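Local coordinates for ATP-citrate lyase beta-subunit (Chlorobium limicola, PDB 6HXJ), which probably takes part in the ATP-dependent cleavage of citrate with coenzyme A, which yields acetyl-CoA and oxaloacetate, at residues Asp244-Gly249 with Ala296-Glu301. Sequence-based numbering, arbitrary orientation.
Sequences DSRIKG and ADWAVE. With COA (coenzyme A), chain B.
Ile247 meets Trp298 and Ala299 with its two methyl ends. CG2 lies against the six-membered part of the indole, 3.5 Å from Trp298 CZ2. Ile247 and Trp298 lie alongside each other but point opposite ways. CD1 of Ile247, on the other branch, comes to 4.1 Å from Ala299 CB. With chi1 at 69°, CG1 stands between the backbone N and the carbonyl carbon and CG2 beside the N; chi2 then carries CD1 to Ala299. Ile243, in helix 235-246, packs on both Trp298 and Ala299, and Pro295 touches Ile247. That is the close-packed, apolar part.

Arg246 makes the looser, more exposed side. It bends at chi3 and brings NH1 to 3.3 Å from Trp298 CH2. Its guanidinium approaches edge-on, and its plane is 71° from that of the indole, so the two groups are not stacked.

Trp298 NE1 is where another protein's chain meets the indole, through a hydrogen bond to its backbone. Replacing Trp298 by an alanine is likely to take the indole away from Ile247 CG2, open a gap beside the helix end and lose the interchain bond.

The contact joins the end of helix 235-246 to the first turn of helix 297-309, in the part of the chain assigned to the citrate-binding family. These helices flank a mixed sheet, in which strands 250-255 and 287-292 are neighbours. Lys248 turns away from the contact, and its NZ lies 3.5 Å from C5B of coenzyme A. The chemistry between the two segments is therefore mainly apolar, with the indole also serving an interchain polar link while Lys248, next to Ile247 in sequence, lies beside the coenzyme.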
ATOM      1  N   ASP A 244     -15.703  42.712  19.764  1.00103.78           N
ATOM      2  CA  ASP A 244     -15.915  41.948  20.992  1.00101.35           C
ATOM      3  C   ASP A 244     -16.808  40.732  20.772  1.00104.15           C
ATOM      4  O   ASP A 244     -16.435  39.645  21.207  1.00101.95           O
ATOM      5  CB  ASP A 244     -16.450  42.850  22.126  1.00103.22           C
ATOM      6  CG  ASP A 244     -16.377  42.319  23.554  1.00124.05           C
ATOM      7  OD1 ASP A 244     -16.087  41.112  23.734  1.00127.27           O
ATOM      8  OD2 ASP A 244     -16.635  43.103  24.490  1.00133.19           O
ATOM      9  N   SER A 245     -17.965  40.899  20.103  1.00102.76           N
ATOM     10  CA  SER A 245     -18.900  39.799  19.844  1.00105.53           C
ATOM     11  C   SER A 245     -18.252  38.626  19.084  1.00109.45           C
ATOM     12  O   SER A 245     -18.500  37.461  19.409  1.00109.70           O
ATOM     13  CB  SER A 245     -20.131  40.314  19.102  1.00114.60           C
ATOM     14  OG  SER A 245     -19.787  40.817  17.823  1.00129.08           O
ATOM     15  N   ARG A 246     -17.403  38.955  18.096  1.00105.10           N
ATOM     16  CA  ARG A 246     -16.689  37.998  17.260  1.00104.86           C
ATOM     17  C   ARG A 246     -15.585  37.273  18.030  1.00101.95           C
ATOM     18  O   ARG A 246     -15.293  36.135  17.700  1.00102.91           O
ATOM     19  CB  ARG A 246     -16.117  38.704  16.008  1.00106.18           C
ATOM     20  CG  ARG A 246     -17.194  39.145  15.003  1.00120.78           C
ATOM     21  CD  ARG A 246     -16.708  40.198  14.012  1.00141.85           C
ATOM     22  NE  ARG A 246     -16.091  39.617  12.812  1.00158.38           N
ATOM     23  CZ  ARG A 246     -14.786  39.635  12.547  1.00167.47           C
ATOM     24  NH1 ARG A 246     -13.936  40.211  13.391  1.00149.58           N
ATOM     25  NH2 ARG A 246     -14.319  39.084  11.431  1.00148.66           N
ATOM     26  N   ILE A 247     -14.978  37.910  19.048  1.00 92.75           N
ATOM     27  CA  ILE A 247     -13.834  37.348  19.780  1.00 87.69           C
ATOM     28  C   ILE A 247     -14.205  36.677  21.108  1.00 91.88           C
ATOM     29  O   ILE A 247     -15.155  37.091  21.762  1.00 93.19           O
ATOM     30  CB  ILE A 247     -12.657  38.357  19.976  1.00 86.61           C
ATOM     31  CG1 ILE A 247     -12.993  39.503  20.941  1.00 83.85           C
ATOM     32  CG2 ILE A 247     -12.130  38.883  18.653  1.00 89.41           C
ATOM     33  CD1 ILE A 247     -11.789  40.010  21.722  1.00 83.45           C
ATOM     34  N   LYS A 248     -13.391  35.674  21.532  1.00 86.99           N
ATOM     35  CA  LYS A 248     -13.575  34.944  22.791  1.00 84.99           C
ATOM     36  C   LYS A 248     -13.224  35.818  23.993  1.00 88.15           C
ATOM     37  O   LYS A 248     -13.898  35.730  25.036  1.00 86.34           O
ATOM     38  CB  LYS A 248     -12.823  33.614  22.782  1.00 85.88           C
ATOM     39  CG  LYS A 248     -13.641  32.483  22.163  1.00107.46           C
ATOM     40  CD  LYS A 248     -12.765  31.341  21.683  1.00124.89           C
ATOM     41  CE  LYS A 248     -13.416  30.497  20.598  1.00136.59           C
ATOM     42  NZ  LYS A 248     -12.478  29.481  20.034  1.00138.37           N
ATOM     43  N   GLY A 249     -12.244  36.717  23.803  1.00 84.35           N
ATOM     44  CA  GLY A 249     -11.882  37.697  24.823  1.00 81.84           C
ATOM     45  C   GLY A 249     -12.889  38.835  24.914  1.00 86.68           C
ATOM     46  O   GLY A 249     -14.031  38.727  24.444  1.00 87.75           O
ATOM     47  N   ALA A 296      -7.467  38.724  21.300  1.00 95.13           N
ATOM     48  CA  ALA A 296      -6.586  38.588  20.132  1.00 95.83           C
ATOM     49  C   ALA A 296      -5.835  39.893  19.885  1.00 99.61           C
ATOM     50  O   ALA A 296      -6.399  40.971  20.113  1.00 98.89           O
ATOM     51  CB  ALA A 296      -7.392  38.205  18.921  1.00 98.94           C
ATOM     52  N   ASP A 297      -4.573  39.803  19.468  1.00 95.21           N
ATOM     53  CA  ASP A 297      -3.755  41.026  19.273  1.00 94.12           C
ATOM     54  C   ASP A 297      -4.467  42.000  18.339  1.00 97.58           C
ATOM     55  O   ASP A 297      -4.559  43.180  18.692  1.00 96.43           O
ATOM     56  CB  ASP A 297      -2.362  40.700  18.747  1.00 97.27           C
ATOM     57  CG  ASP A 297      -2.368  39.532  17.790  1.00112.67           C
ATOM     58  OD1 ASP A 297      -3.438  38.948  17.609  1.00115.59           O
ATOM     59  OD2 ASP A 297      -1.303  39.220  17.247  1.00119.38           O
ATOM     60  N   TRP A 298      -4.938  41.523  17.188  1.00 94.80           N
ATOM     61  CA  TRP A 298      -5.598  42.445  16.254  1.00 94.41           C
ATOM     62  C   TRP A 298      -6.715  43.271  16.917  1.00 99.40           C
ATOM     63  O   TRP A 298      -6.815  44.461  16.645  1.00101.01           O
ATOM     64  CB  TRP A 298      -6.081  41.703  15.019  1.00 94.07           C
ATOM     65  CG  TRP A 298      -7.102  40.650  15.286  1.00 93.63           C
ATOM     66  CD1 TRP A 298      -6.885  39.324  15.514  1.00 95.57           C
ATOM     67  CD2 TRP A 298      -8.524  40.837  15.302  1.00 94.60           C
ATOM     68  NE1 TRP A 298      -8.085  38.665  15.655  1.00 95.53           N
ATOM     69  CE2 TRP A 298      -9.110  39.571  15.523  1.00 98.53           C
ATOM     70  CE3 TRP A 298      -9.365  41.955  15.140  1.00 97.24           C
ATOM     71  CZ2 TRP A 298     -10.500  39.389  15.579  1.00 99.60           C
ATOM     72  CZ3 TRP A 298     -10.739  41.772  15.182  1.00100.31           C
ATOM     73  CH2 TRP A 298     -11.295  40.503  15.410  1.00101.22           C
ATOM     74  N   ALA A 299      -7.530  42.648  17.786  1.00 95.26           N
ATOM     75  CA  ALA A 299      -8.607  43.339  18.495  1.00 94.87           C
ATOM     76  C   ALA A 299      -8.034  44.413  19.442  1.00 97.83           C
ATOM     77  O   ALA A 299      -8.607  45.496  19.597  1.00 97.47           O
ATOM     78  CB  ALA A 299      -9.435  42.322  19.270  1.00 94.21           C
ATOM     79  N   VAL A 300      -6.896  44.087  20.066  1.00 93.55           N
ATOM     80  CA  VAL A 300      -6.170  44.964  20.978  1.00 92.77           C
ATOM     81  C   VAL A 300      -5.589  46.107  20.143  1.00102.69           C
ATOM     82  O   VAL A 300      -5.668  47.247  20.576  1.00103.11           O
ATOM     83  CB  VAL A 300      -5.076  44.221  21.777  1.00 93.76           C
ATOM     84  CG1 VAL A 300      -4.326  45.164  22.702  1.00 91.59           C
ATOM     85  CG2 VAL A 300      -5.668  43.070  22.584  1.00 92.23           C
ATOM     86  N   GLU A 301      -5.047  45.803  18.935  1.00101.93           N
ATOM     87  CA  GLU A 301      -4.492  46.779  17.994  1.00104.02           C
ATOM     88  C   GLU A 301      -5.613  47.721  17.537  1.00105.63           C
ATOM     89  O   GLU A 301      -5.407  48.941  17.479  1.00106.36           O
ATOM     90  CB  GLU A 301      -3.840  46.048  16.801  1.00108.07           C
ATOM     91  CG  GLU A 301      -3.054  46.925  15.845  1.00126.67           C
ATOM     92  CD  GLU A 301      -2.308  46.179  14.752  1.00162.96           C
ATOM     93  OE1 GLU A 301      -1.733  46.861  13.872  1.00170.78           O
ATOM     94  OE2 GLU A 301      -2.257  44.926  14.796  1.00156.01           O
TER
HETATM   95  N1A COA B1001     -10.965  24.936   9.998  1.00 66.76           N
HETATM   96  C2A COA B1001     -11.822  25.890  10.373  1.00 63.77           C
HETATM   97  N3A COA B1001     -12.033  26.385  11.593  1.00 67.45           N
HETATM   98  C4A COA B1001     -11.268  25.768  12.508  1.00 70.54           C
HETATM   99  C5A COA B1001     -10.357  24.752  12.273  1.00 71.78           C
HETATM  100  C6A COA B1001     -10.187  24.350  10.935  1.00 68.46           C
HETATM  101  N6A COA B1001      -9.234  23.514  10.536  1.00 69.26           N
HETATM  102  N7A COA B1001      -9.755  24.349  13.458  1.00 73.99           N
HETATM  103  C8A COA B1001     -10.290  25.134  14.361  1.00 71.30           C
HETATM  104  N9A COA B1001     -11.218  26.011  13.860  1.00 72.93           N
HETATM  105  C1B COA B1001     -12.035  26.962  14.610  1.00 79.66           C
HETATM  106  C2B COA B1001     -12.913  26.323  15.690  1.00 78.11           C
HETATM  107  O2B COA B1001     -14.138  25.818  15.162  1.00 71.54           O
HETATM  108  C3B COA B1001     -13.025  27.477  16.687  1.00 82.68           C
HETATM  109  O3B COA B1001     -14.009  28.430  16.231  1.00 86.04           O
HETATM  110  P3B COA B1001     -15.474  28.765  16.866  1.00 89.00           P
HETATM  111  O7A COA B1001     -15.557  30.307  16.854  1.00 94.67           O
HETATM  112  O8A COA B1001     -15.541  28.321  18.329  1.00 87.22           O
HETATM  113  O9A COA B1001     -16.509  28.135  16.013  1.00 89.90           O
HETATM  114  C4B COA B1001     -11.661  28.164  16.599  1.00 87.74           C
HETATM  115  O4B COA B1001     -11.171  27.867  15.274  1.00 86.56           O
HETATM  116  C5B COA B1001     -10.611  27.793  17.623  1.00 98.82           C
HETATM  117  O5B COA B1001     -11.066  26.669  18.418  1.00112.03           O
HETATM  118  P1A COA B1001     -10.548  25.109  18.520  1.00122.57           P
HETATM  119  O1A COA B1001     -11.613  24.076  18.375  1.00122.75           O
HETATM  120  O2A COA B1001      -9.330  24.885  17.620  1.00119.95           O
HETATM  121  O3A COA B1001     -10.053  25.195  20.031  1.00132.68           O
HETATM  122  P2A COA B1001      -8.695  25.657  20.721  1.00140.22           P
HETATM  123  O4A COA B1001      -8.917  27.111  21.239  1.00140.94           O
HETATM  124  O5A COA B1001      -8.257  24.625  21.680  1.00140.72           O
HETATM  125  O6A COA B1001      -7.601  25.749  19.547  1.00141.61           O